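Local coordinates for Lmo0325 protein (Listeria monocytogenes EGD-e, PDB 4RYK) that probably binds DNA as a dimeric Rgg-type transcriptional regulator, with an N-terminal helix-turn-helix domain joined to an all-helical C-terminal domain, at residues Lys26-Gly31 and Glu54-Arg59; Thr158-Glu163 and Glu191-Tyr196; Glu12-Ile17 and Asp65-Ile70. One frame throughout, in Å; residues are numbered along the deposited sequence.

Contact 1 (Lys26-Gly31 and Glu54-Arg59). With GLC (alpha-D-glucopyranose), chain B.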
loop_
_atom_site.group_PDB
_atom_site.type_symbol
_atom_site.label_atom_id
_atom_site.label_comp_id
_atom_site.label_asym_id
_atom_site.label_seq_id
_atom_site.Cartn_x
_atom_site.Cartn_y
_atom_site.Cartn_z
ATOM N N LYS A 26 -30.846 -4.505 12.252
ATOM C CA LYS A 26 -31.762 -4.302 11.168
ATOM C C LYS A 26 -31.108 -3.599 9.975
ATOM O O LYS A 26 -31.277 -4.019 8.831
ATOM C CB LYS A 26 -32.976 -3.515 11.622
ATOM C CG LYS A 26 -34.049 -3.490 10.556
ATOM C CD LYS A 26 -35.076 -2.411 10.837
ATOM C CE LYS A 26 -36.165 -2.410 9.779
ATOM N NZ LYS A 26 -37.437 -2.032 10.446
ATOM N N GLU A 27 -30.385 -2.527 10.185
ATOM C CA GLU A 27 -29.840 -1.877 9.009
ATOM C C GLU A 27 -28.592 -2.539 8.446
ATOM O O GLU A 27 -28.290 -2.385 7.276
ATOM C CB GLU A 27 -29.653 -0.391 9.254
ATOM C CG GLU A 27 -28.430 0.029 9.994
ATOM C CD GLU A 27 -28.624 1.438 10.578
ATOM O OE1 GLU A 27 -28.665 2.431 9.798
ATOM O OE2 GLU A 27 -28.738 1.550 11.814
ATOM N N VAL A 28 -27.880 -3.316 9.242
ATOM C CA VAL A 28 -26.712 -3.975 8.703
ATOM C C VAL A 28 -27.098 -5.234 7.888
ATOM O O VAL A 28 -26.537 -5.484 6.833
ATOM C CB VAL A 28 -25.713 -4.323 9.801
ATOM C CG1 VAL A 28 -24.705 -5.319 9.302
ATOM C CG2 VAL A 28 -25.001 -3.076 10.277
ATOM N N TYR A 29 -28.066 -6.008 8.373
ATOM C CA TYR A 29 -28.304 -7.345 7.846
ATOM C C TYR A 29 -29.499 -7.530 6.913
ATOM O O TYR A 29 -29.530 -8.529 6.176
ATOM C CB TYR A 29 -28.387 -8.351 8.992
ATOM C CG TYR A 29 -27.089 -8.457 9.766
ATOM C CD1 TYR A 29 -25.967 -9.070 9.207
ATOM C CD2 TYR A 29 -26.966 -7.892 11.016
ATOM C CE1 TYR A 29 -24.793 -9.170 9.904
ATOM C CE2 TYR A 29 -25.794 -7.982 11.730
ATOM C CZ TYR A 29 -24.704 -8.614 11.165
ATOM O OH TYR A 29 -23.547 -8.667 11.892
ATOM N N THR A 30 -30.430 -6.574 6.918
ATOM C CA THR A 30 -31.654 -6.694 6.176
ATOM C C THR A 30 -31.375 -6.838 4.697
ATOM O O THR A 30 -30.594 -6.087 4.131
ATOM C CB THR A 30 -32.585 -5.480 6.347
ATOM O OG1 THR A 30 -32.896 -5.336 7.719
ATOM C CG2 THR A 30 -33.918 -5.724 5.630
ATOM N N GLY A 31 -31.996 -7.851 4.107
ATOM C CA GLY A 31 -31.800 -8.202 2.711
ATOM C C GLY A 31 -30.538 -9.025 2.495
ATOM O O GLY A 31 -30.278 -9.471 1.384
ATOM N N GLU A 54 -18.959 -10.016 2.151
ATOM C CA GLU A 54 -18.656 -8.779 1.419
ATOM C C GLU A 54 -19.826 -7.802 1.508
ATOM O O GLU A 54 -19.625 -6.592 1.623
ATOM C CB GLU A 54 -18.362 -9.035 -0.064
ATOM C CG GLU A 54 -17.145 -9.887 -0.392
ATOM C CD GLU A 54 -16.695 -9.674 -1.860
ATOM O OE1 GLU A 54 -16.936 -10.549 -2.746
ATOM O OE2 GLU A 54 -16.132 -8.601 -2.156
ATOM N N GLU A 55 -21.056 -8.307 1.451
ATOM C CA GLU A 55 -22.220 -7.402 1.515
ATOM C C GLU A 55 -22.339 -6.796 2.897
ATOM O O GLU A 55 -22.680 -5.616 3.047
ATOM C CB GLU A 55 -23.500 -8.139 1.143
ATOM C CG GLU A 55 -23.498 -8.643 -0.297
ATOM C CD GLU A 55 -24.654 -9.568 -0.593
ATOM O OE1 GLU A 55 -25.766 -9.367 -0.062
ATOM O OE2 GLU A 55 -24.457 -10.508 -1.392
ATOM N N ILE A 56 -22.058 -7.592 3.919
ATOM C CA ILE A 56 -22.128 -7.089 5.312
ATOM C C ILE A 56 -21.066 -6.028 5.533
ATOM O O ILE A 56 -21.317 -4.974 6.112
ATOM C CB ILE A 56 -21.957 -8.251 6.311
ATOM C CG1 ILE A 56 -23.220 -9.117 6.269
ATOM C CG2 ILE A 56 -21.704 -7.710 7.698
ATOM C CD1 ILE A 56 -23.031 -10.533 6.793
ATOM N N LEU A 57 -19.862 -6.291 5.041
ATOM C CA LEU A 57 -18.779 -5.308 5.164
ATOM C C LEU A 57 -19.144 -3.982 4.569
ATOM O O LEU A 57 -18.755 -2.911 5.077
ATOM C CB LEU A 57 -17.515 -5.821 4.496
ATOM C CG LEU A 57 -16.718 -6.855 5.281
ATOM C CD1 LEU A 57 -15.516 -7.245 4.420
ATOM C CD2 LEU A 57 -16.279 -6.365 6.645
ATOM N N LYS A 58 -19.876 -4.026 3.461
ATOM C CA LYS A 58 -20.311 -2.806 2.838
ATOM C C LYS A 58 -21.277 -2.052 3.731
ATOM O O LYS A 58 -21.261 -0.833 3.798
ATOM C CB LYS A 58 -20.964 -3.079 1.471
ATOM C CG LYS A 58 -20.422 -2.194 0.380
ATOM C CD LYS A 58 -21.394 -2.021 -0.805
ATOM C CE LYS A 58 -21.511 -3.295 -1.626
ATOM N NZ LYS A 58 -20.154 -3.766 -2.028
ATOM N N ARG A 59 -22.100 -2.768 4.442
ATOM C CA ARG A 59 -23.063 -2.116 5.325
ATOM C C ARG A 59 -22.425 -1.432 6.544
ATOM O O ARG A 59 -23.049 -0.554 7.173
ATOM C CB ARG A 59 -24.088 -3.139 5.788
ATOM C CG ARG A 59 -24.996 -3.656 4.693
ATOM C CD ARG A 59 -26.111 -2.665 4.421
ATOM N NE ARG A 59 -26.958 -3.184 3.383
ATOM C CZ ARG A 59 -27.974 -3.998 3.584
ATOM N NH1 ARG A 59 -28.307 -4.405 4.794
ATOM N NH2 ARG A 59 -28.670 -4.413 2.549
HETATM C C1 GLC B . -33.355 -13.879 4.004
HETATM C C2 GLC B . -32.848 -13.959 2.549
HETATM C C3 GLC B . -32.549 -12.575 2.010
HETATM C C4 GLC B . -33.748 -11.754 2.439
HETATM C C5 GLC B . -33.365 -11.411 3.883
HETATM C C6 GLC B . -34.353 -10.554 4.664
HETATM O O2 GLC B . -31.667 -14.754 2.440
HETATM O O3 GLC B . -32.334 -12.558 0.603
HETATM O O4 GLC B . -33.967 -10.664 1.535
HETATM O O5 GLC B . -33.120 -12.610 4.643
HETATM O O6 GLC B . -33.520 -9.727 5.490
#
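R59 reaches from helix 50-60 to the end of helix 25-29 and spends its guanidinium on backbone carbonyls. T30, the first residue to leave the helix, supplies the main acceptor: its O lies in the guanidinium plane and takes both NH1 (2.9 Å) and NH2 (3.0 Å) of R59, the NH2 bond running almost straight on from the C=O. NH1 adds weak, bent bonds to V28 O and E27 O, so three carbonyls gather round one nitrogen where the helix runs out. This placing probably also suits the positive charge, since it meets the negative end of the helix dipole. A bend at chi2 (-80°) turns the R59 chain along V28 O, to which CG comes within 3.2 Å.

V28 carries the apolar side. Its CG1 touches R59 CB and I56 CG2, each at 4.2 Å, and also sits over the centre of the Y29 ring. I56 reaches the same ring at its edge, CD1 lying 3.8 Å from Y29 CE1. Next in the chain, G31 N donates a nearly straight bond of 2.8 Å to O6 of the bound glucose.

Around this pair, I14 of helix 10-20 packs on Y29 and I56, while the hydroxyl of Y29 is hydrogen-bonded to E42 of helix 35-42. L57 faces helix 64-71, and Q112 of the second subunit bonds to R59 O.

Contact 2 (Thr158-Glu163 and Glu191-Tyr196); sequences TWTLEE and EKYRYY
Apolar packing joins L161 to two tyrosines. L161 CD2 stands over the centre of the Y193 ring, 3.8 Å from the centroid and 9° off the normal, a clear CH-pi contact. With Y193 CG anti to its carbonyl carbon (chi1 -74°), the ring is swung under that methyl. The other branch, L161 CD1, meets the edge of Y196, 3.9 Å from CE2. T160 runs alongside Y193, its CA 3.6 Å from the Y193 hydroxyl.

No direct hydrogen bond crosses between the segments. Water 1 bridges instead, 2.7 Å from Y193 OH and donating a weak bond to W159 O, whose oxygen also lies at the edge of the tyrosine ring.

On the 158-163 side, T160 is at the N-cap position of helix 161-170 and donates its N-H to E163 OE1 (2.8 Å), three residues on; E163 OE1 also forms a salt bridge with K21 of the second subunit, which bonds to T160 OG1 as well.

Y196 OH bonds to D65 of the second subunit, and L161 N to E66 there. The chemistry thus divides: carbon against ring faces and edges within the chain, while several of the polar groups round it (T160 OG1, L161 N, E163 OE1, Y196 OH) find partners on the second subunit.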
loop_
_atom_site.group_PDB
_atom_site.type_symbol
_atom_site.label_atom_id
_atom_site.label_comp_id
_atom_site.label_asym_id
_atom_site.label_seq_id
_atom_site.Cartn_x
_atom_site.Cartn_y
_atom_site.Cartn_z
ATOM N N THR A 158 1.970 -17.748 -16.589
ATOM C CA THR A 158 1.506 -16.538 -15.907
ATOM C C THR A 158 1.869 -16.667 -14.407
ATOM O O THR A 158 1.841 -17.762 -13.815
ATOM C CB THR A 158 0.015 -16.285 -16.098
ATOM O OG1 THR A 158 -0.688 -17.368 -15.559
ATOM C CG2 THR A 158 -0.356 -16.261 -17.520
ATOM N N TRP A 159 2.299 -15.540 -13.850
ATOM C CA TRP A 159 2.826 -15.465 -12.489
ATOM C C TRP A 159 1.870 -14.663 -11.620
ATOM O O TRP A 159 1.258 -13.721 -12.094
ATOM C CB TRP A 159 4.156 -14.789 -12.521
ATOM C CG TRP A 159 5.303 -15.622 -12.995
ATOM C CD1 TRP A 159 5.265 -16.783 -13.688
ATOM C CD2 TRP A 159 6.678 -15.270 -12.892
ATOM N NE1 TRP A 159 6.553 -17.218 -13.990
ATOM C CE2 TRP A 159 7.431 -16.281 -13.543
ATOM C CE3 TRP A 159 7.348 -14.210 -12.307
ATOM C CZ2 TRP A 159 8.813 -16.274 -13.573
ATOM C CZ3 TRP A 159 8.727 -14.178 -12.376
ATOM C CH2 TRP A 159 9.449 -15.219 -13.004
ATOM N N THR A 160 1.704 -15.076 -10.375
ATOM C CA THR A 160 1.187 -14.198 -9.356
ATOM C C THR A 160 2.382 -13.650 -8.588
ATOM O O THR A 160 3.530 -13.895 -8.964
ATOM C CB THR A 160 0.236 -14.954 -8.418
ATOM O OG1 THR A 160 0.984 -15.895 -7.666
ATOM C CG2 THR A 160 -0.832 -15.696 -9.239
ATOM N N LEU A 161 2.150 -12.865 -7.532
ATOM C CA LEU A 161 3.289 -12.241 -6.866
ATOM C C LEU A 161 4.197 -13.241 -6.172
ATOM O O LEU A 161 5.379 -12.970 -5.973
ATOM C CB LEU A 161 2.838 -11.168 -5.900
ATOM C CG LEU A 161 2.121 -10.034 -6.606
ATOM C CD1 LEU A 161 1.668 -9.001 -5.587
ATOM C CD2 LEU A 161 2.952 -9.344 -7.665
ATOM N N GLU A 162 3.670 -14.398 -5.810
ATOM C CA GLU A 162 4.505 -15.461 -5.252
ATOM C C GLU A 162 5.704 -15.776 -6.172
ATOM O O GLU A 162 6.823 -15.915 -5.718
ATOM C CB GLU A 162 3.646 -16.713 -5.011
ATOM C CG GLU A 162 4.428 -17.935 -4.527
ATOM C CD GLU A 162 4.844 -17.792 -3.075
ATOM O OE1 GLU A 162 4.359 -16.862 -2.376
ATOM O OE2 GLU A 162 5.610 -18.616 -2.595
ATOM N N GLU A 163 5.475 -15.888 -7.472
ATOM C CA GLU A 163 6.562 -16.237 -8.380
ATOM C C GLU A 163 7.499 -15.081 -8.567
ATOM O O GLU A 163 8.700 -15.276 -8.729
ATOM C CB GLU A 163 6.018 -16.717 -9.727
ATOM C CG GLU A 163 5.393 -18.109 -9.673
ATOM C CD GLU A 163 3.994 -18.106 -9.031
ATOM O OE1 GLU A 163 3.189 -17.189 -9.301
ATOM O OE2 GLU A 163 3.677 -19.009 -8.237
ATOM N N GLU A 191 2.661 -5.841 -15.944
ATOM C CA GLU A 191 1.735 -4.990 -16.654
ATOM C C GLU A 191 0.341 -4.944 -15.990
ATOM O O GLU A 191 -0.315 -3.956 -16.061
ATOM C CB GLU A 191 1.630 -5.445 -18.146
ATOM C CG GLU A 191 2.854 -5.078 -18.989
ATOM C CD GLU A 191 3.013 -3.554 -19.165
ATOM O OE1 GLU A 191 1.987 -2.838 -19.073
ATOM O OE2 GLU A 191 4.152 -3.056 -19.390
ATOM N N LYS A 192 -0.100 -6.031 -15.384
ATOM C CA LYS A 192 -1.324 -6.055 -14.566
ATOM C C LYS A 192 -1.087 -5.376 -13.225
ATOM O O LYS A 192 -1.817 -4.465 -12.801
ATOM C CB LYS A 192 -1.710 -7.496 -14.254
ATOM C CG LYS A 192 -1.787 -8.443 -15.427
ATOM C CD LYS A 192 -2.835 -7.952 -16.408
ATOM C CE LYS A 192 -2.839 -8.759 -17.701
ATOM N NZ LYS A 192 -3.480 -10.092 -17.515
ATOM N N TYR A 193 -0.012 -5.790 -12.578
ATOM C CA TYR A 193 0.183 -5.482 -11.183
ATOM C C TYR A 193 0.754 -4.088 -10.905
ATOM O O TYR A 193 0.857 -3.700 -9.754
ATOM C CB TYR A 193 1.075 -6.525 -10.504
ATOM C CG TYR A 193 0.444 -7.854 -10.222
ATOM C CD1 TYR A 193 -0.482 -7.997 -9.215
ATOM C CD2 TYR A 193 0.801 -9.006 -10.945
ATOM C CE1 TYR A 193 -1.066 -9.222 -8.926
ATOM C CE2 TYR A 193 0.216 -10.258 -10.659
ATOM C CZ TYR A 193 -0.709 -10.352 -9.653
ATOM O OH TYR A 193 -1.314 -11.542 -9.314
ATOM N N ARG A 194 1.136 -3.345 -11.937
ATOM C CA ARG A 194 1.770 -2.061 -11.698
ATOM C C ARG A 194 0.740 -1.089 -11.134
ATOM O O ARG A 194 1.124 -0.112 -10.558
ATOM C CB ARG A 194 2.395 -1.468 -12.963
ATOM C CG ARG A 194 1.449 -1.273 -14.130
ATOM C CD ARG A 194 2.236 -0.994 -15.407
ATOM N NE ARG A 194 2.570 0.411 -15.424
ATOM C CZ ARG A 194 2.279 1.261 -16.390
ATOM N NH1 ARG A 194 1.674 0.854 -17.501
ATOM N NH2 ARG A 194 2.629 2.529 -16.251
ATOM N N TYR A 195 -0.538 -1.356 -11.320
ATOM C CA TYR A 195 -1.579 -0.555 -10.695
ATOM C C TYR A 195 -2.023 -1.101 -9.312
ATOM O O TYR A 195 -2.986 -0.625 -8.721
ATOM C CB TYR A 195 -2.766 -0.365 -11.665
ATOM C CG TYR A 195 -2.354 0.215 -13.025
ATOM C CD1 TYR A 195 -1.962 -0.634 -14.059
ATOM C CD2 TYR A 195 -2.307 1.601 -13.256
ATOM C CE1 TYR A 195 -1.565 -0.139 -15.302
ATOM C CE2 TYR A 195 -1.930 2.105 -14.500
ATOM C CZ TYR A 195 -1.552 1.220 -15.512
ATOM O OH TYR A 195 -1.137 1.646 -16.750
ATOM N N TYR A 196 -1.351 -2.127 -8.813
ATOM C CA TYR A 196 -1.667 -2.672 -7.511
ATOM C C TYR A 196 -0.669 -2.016 -6.522
ATOM O O TYR A 196 0.548 -2.085 -6.682
ATOM C CB TYR A 196 -1.555 -4.191 -7.541
ATOM C CG TYR A 196 -1.876 -4.947 -6.262
ATOM C CD1 TYR A 196 -2.951 -4.595 -5.447
ATOM C CD2 TYR A 196 -1.153 -6.076 -5.923
ATOM C CE1 TYR A 196 -3.223 -5.302 -4.288
ATOM C CE2 TYR A 196 -1.413 -6.777 -4.777
ATOM C CZ TYR A 196 -2.450 -6.399 -3.967
ATOM O OH TYR A 196 -2.674 -7.143 -2.833
HETATM O O HOH W 1 -2.021 -12.900 -11.526
#

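Contact 3 (Glu12-Ile17 and Asp65-Ile70)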
loop_
_atom_site.group_PDB
_atom_site.type_symbol
_atom_site.label_atom_id
_atom_site.label_comp_id
_atom_site.label_asym_id
_atom_site.label_seq_id
_atom_site.Cartn_x
_atom_site.Cartn_y
_atom_site.Cartn_z
ATOM N N GLU A 12 -18.077 -11.849 15.566
ATOM C CA GLU A 12 -17.930 -11.157 16.849
ATOM C C GLU A 12 -17.281 -9.813 16.622
ATOM O O GLU A 12 -17.690 -8.829 17.225
ATOM C CB GLU A 12 -17.173 -12.011 17.862
ATOM C CG GLU A 12 -18.070 -13.087 18.451
ATOM C CD GLU A 12 -17.310 -14.240 19.057
ATOM O OE1 GLU A 12 -17.166 -14.292 20.287
ATOM O OE2 GLU A 12 -16.858 -15.110 18.306
ATOM N N LEU A 13 -16.335 -9.744 15.678
ATOM C CA LEU A 13 -15.719 -8.458 15.356
ATOM C C LEU A 13 -16.695 -7.523 14.610
ATOM O O LEU A 13 -16.750 -6.315 14.872
ATOM C CB LEU A 13 -14.431 -8.648 14.568
ATOM C CG LEU A 13 -13.787 -7.356 14.087
ATOM C CD1 LEU A 13 -13.515 -6.413 15.245
ATOM C CD2 LEU A 13 -12.466 -7.685 13.409
ATOM N N ILE A 14 -17.473 -8.097 13.698
ATOM C CA ILE A 14 -18.451 -7.321 12.986
ATOM C C ILE A 14 -19.392 -6.673 14.007
ATOM O O ILE A 14 -19.703 -5.522 13.897
ATOM C CB ILE A 14 -19.279 -8.161 11.997
ATOM C CG1 ILE A 14 -18.431 -8.653 10.799
ATOM C CG2 ILE A 14 -20.441 -7.334 11.452
ATOM C CD1 ILE A 14 -17.983 -7.556 9.844
ATOM N N ARG A 15 -19.826 -7.439 14.993
ATOM C CA ARG A 15 -20.712 -6.923 16.019
ATOM C C ARG A 15 -20.116 -5.715 16.723
ATOM O O ARG A 15 -20.774 -4.688 16.874
ATOM C CB ARG A 15 -21.032 -8.021 17.020
ATOM C CG ARG A 15 -21.532 -7.512 18.366
ATOM C CD ARG A 15 -21.430 -8.611 19.399
ATOM N NE ARG A 15 -22.017 -8.179 20.648
ATOM C CZ ARG A 15 -21.425 -7.335 21.463
ATOM N NH1 ARG A 15 -20.225 -6.834 21.158
ATOM N NH2 ARG A 15 -22.043 -6.996 22.541
ATOM N N GLU A 16 -18.862 -5.838 17.122
ATOM C CA GLU A 16 -18.178 -4.773 17.853
ATOM C C GLU A 16 -18.056 -3.538 16.979
ATOM O O GLU A 16 -18.292 -2.405 17.422
ATOM C CB GLU A 16 -16.833 -5.300 18.306
ATOM C CG GLU A 16 -15.835 -4.236 18.667
ATOM C CD GLU A 16 -14.500 -4.832 19.121
ATOM O OE1 GLU A 16 -13.435 -4.199 18.858
ATOM O OE2 GLU A 16 -14.524 -5.932 19.745
ATOM N N ILE A 17 -17.716 -3.740 15.704
ATOM C CA ILE A 17 -17.627 -2.597 14.817
ATOM C C ILE A 17 -18.982 -1.936 14.579
ATOM O O ILE A 17 -19.116 -0.706 14.640
ATOM C CB ILE A 17 -16.989 -2.958 13.458
ATOM C CG1 ILE A 17 -15.510 -3.330 13.641
ATOM C CG2 ILE A 17 -17.079 -1.773 12.525
ATOM C CD1 ILE A 17 -14.945 -4.127 12.463
ATOM N N ASP A 65 -9.884 -5.700 3.351
ATOM C CA ASP A 65 -8.514 -5.726 3.813
ATOM C C ASP A 65 -8.387 -5.014 5.182
ATOM O O ASP A 65 -7.540 -5.384 5.982
ATOM C CB ASP A 65 -7.625 -4.995 2.812
ATOM C CG ASP A 65 -6.142 -5.166 3.111
ATOM O OD1 ASP A 65 -5.654 -6.314 2.903
ATOM O OD2 ASP A 65 -5.455 -4.176 3.506
ATOM N N GLU A 66 -9.162 -3.948 5.399
ATOM C CA GLU A 66 -9.110 -3.203 6.690
ATOM C C GLU A 66 -9.688 -4.113 7.743
ATOM O O GLU A 66 -9.182 -4.195 8.877
ATOM C CB GLU A 66 -9.905 -1.892 6.610
ATOM C CG GLU A 66 -9.826 -1.097 7.909
ATOM C CD GLU A 66 -10.697 0.139 7.954
ATOM O OE1 GLU A 66 -11.351 0.524 6.951
ATOM O OE2 GLU A 66 -10.678 0.748 9.037
ATOM N N PHE A 67 -10.751 -4.836 7.384
ATOM C CA PHE A 67 -11.336 -5.734 8.351
ATOM C C PHE A 67 -10.265 -6.719 8.828
ATOM O O PHE A 67 -10.148 -6.962 10.045
ATOM C CB PHE A 67 -12.557 -6.478 7.777
ATOM C CG PHE A 67 -13.078 -7.563 8.684
ATOM C CD1 PHE A 67 -12.563 -8.851 8.614
ATOM C CD2 PHE A 67 -14.063 -7.285 9.624
ATOM C CE1 PHE A 67 -12.991 -9.845 9.472
ATOM C CE2 PHE A 67 -14.493 -8.289 10.499
ATOM C CZ PHE A 67 -13.966 -9.560 10.401
ATOM N N PHE A 68 -9.484 -7.289 7.877
ATOM C CA PHE A 68 -8.512 -8.265 8.287
ATOM C C PHE A 68 -7.364 -7.674 9.057
ATOM O O PHE A 68 -6.801 -8.330 9.934
ATOM C CB PHE A 68 -7.990 -9.168 7.128
ATOM C CG PHE A 68 -8.853 -10.345 6.924
ATOM C CD1 PHE A 68 -8.665 -11.489 7.675
ATOM C CD2 PHE A 68 -9.946 -10.269 6.093
ATOM C CE1 PHE A 68 -9.509 -12.589 7.543
ATOM C CE2 PHE A 68 -10.818 -11.346 5.978
ATOM C CZ PHE A 68 -10.591 -12.504 6.705
ATOM N N PHE A 69 -7.022 -6.441 8.743
ATOM C CA PHE A 69 -6.043 -5.761 9.538
ATOM C C PHE A 69 -6.499 -5.675 10.993
ATOM O O PHE A 69 -5.730 -5.938 11.872
ATOM C CB PHE A 69 -5.757 -4.376 8.966
ATOM C CG PHE A 69 -4.720 -3.611 9.753
ATOM C CD1 PHE A 69 -3.375 -3.971 9.684
ATOM C CD2 PHE A 69 -5.103 -2.584 10.613
ATOM C CE1 PHE A 69 -2.431 -3.295 10.429
ATOM C CE2 PHE A 69 -4.160 -1.916 11.360
ATOM C CZ PHE A 69 -2.837 -2.256 11.251
ATOM N N ILE A 70 -7.741 -5.251 11.227
ATOM C CA ILE A 70 -8.340 -5.179 12.574
ATOM C C ILE A 70 -8.401 -6.564 13.192
ATOM O O ILE A 70 -7.976 -6.772 14.309
ATOM C CB ILE A 70 -9.750 -4.590 12.525
ATOM C CG1 ILE A 70 -9.690 -3.186 11.967
ATOM C CG2 ILE A 70 -10.352 -4.546 13.963
ATOM C CD1 ILE A 70 -11.037 -2.583 11.585
#
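Within the helix-turn-helix domain, whose five short helices recall the lambda-repressor (XRE) fold, the first helix, 10-20, is packed here against the fifth, 64-71. L13, I14 and I17 of segment 12-17 close round F67 and I70 of segment 65-70. The segment axes stay 11.3 Å apart at closest approach and their directions make an angle of 102°, so the helices cross close to perpendicular and long side chains bridge the gap between them.

F67 does most of this bridging. Its CG lies anti to the backbone N (chi1 172°), which carries the ring from helix 64-71 toward helix 10-20. L13 approaches from the opposite direction, and its CD2 stops 3.6 Å from F67 CE2. I14 crosses the phenylalanine roughly at a right angle and brings CD1 to the same ring carbon, also at 3.6 Å. The two methyls therefore converge on one corner of the ring, each meeting it obliquely.

The contact has no hydrogen bond across it and rests on apolar surfaces alone. L57 and V62 press on F67 as well, and F53 of helix 50-60 meets its ring edge-to-face. Across the dimer interface, I70 also packs on Y193 of the second subunit.

I17 adds a looser touch, its CD1 lying 4.3 Å from I70 CD1. One turn earlier on the helix, L13 wedges its forked end against the branch methyl of I70: CD2 is 3.8 Å and CD1 3.9 Å from I70 CG2.

Contacts 1 and 3 belong to the helix-turn-helix domain, their centres 14 Å apart. Contact 3 joins the first and last of its five helices in sequence, 10-20 and 64-71, and contact 1 joins helices 25-29 and 50-60 between them; I14, with Y29, I56 and L57, makes the two one continuous core. Contact 2 follows later in the chain, in the C-terminal domain, with centres 32 Å from contact 1 and 27 Å from contact 3, and touches neither in its own chain. The dimer connects them: D65, E66 and F69, on segment 65-70, pair with Y196 and L161 of contact 2 in the second subunit, so each probable DNA-binding domain rests on its partner's C-terminal domain.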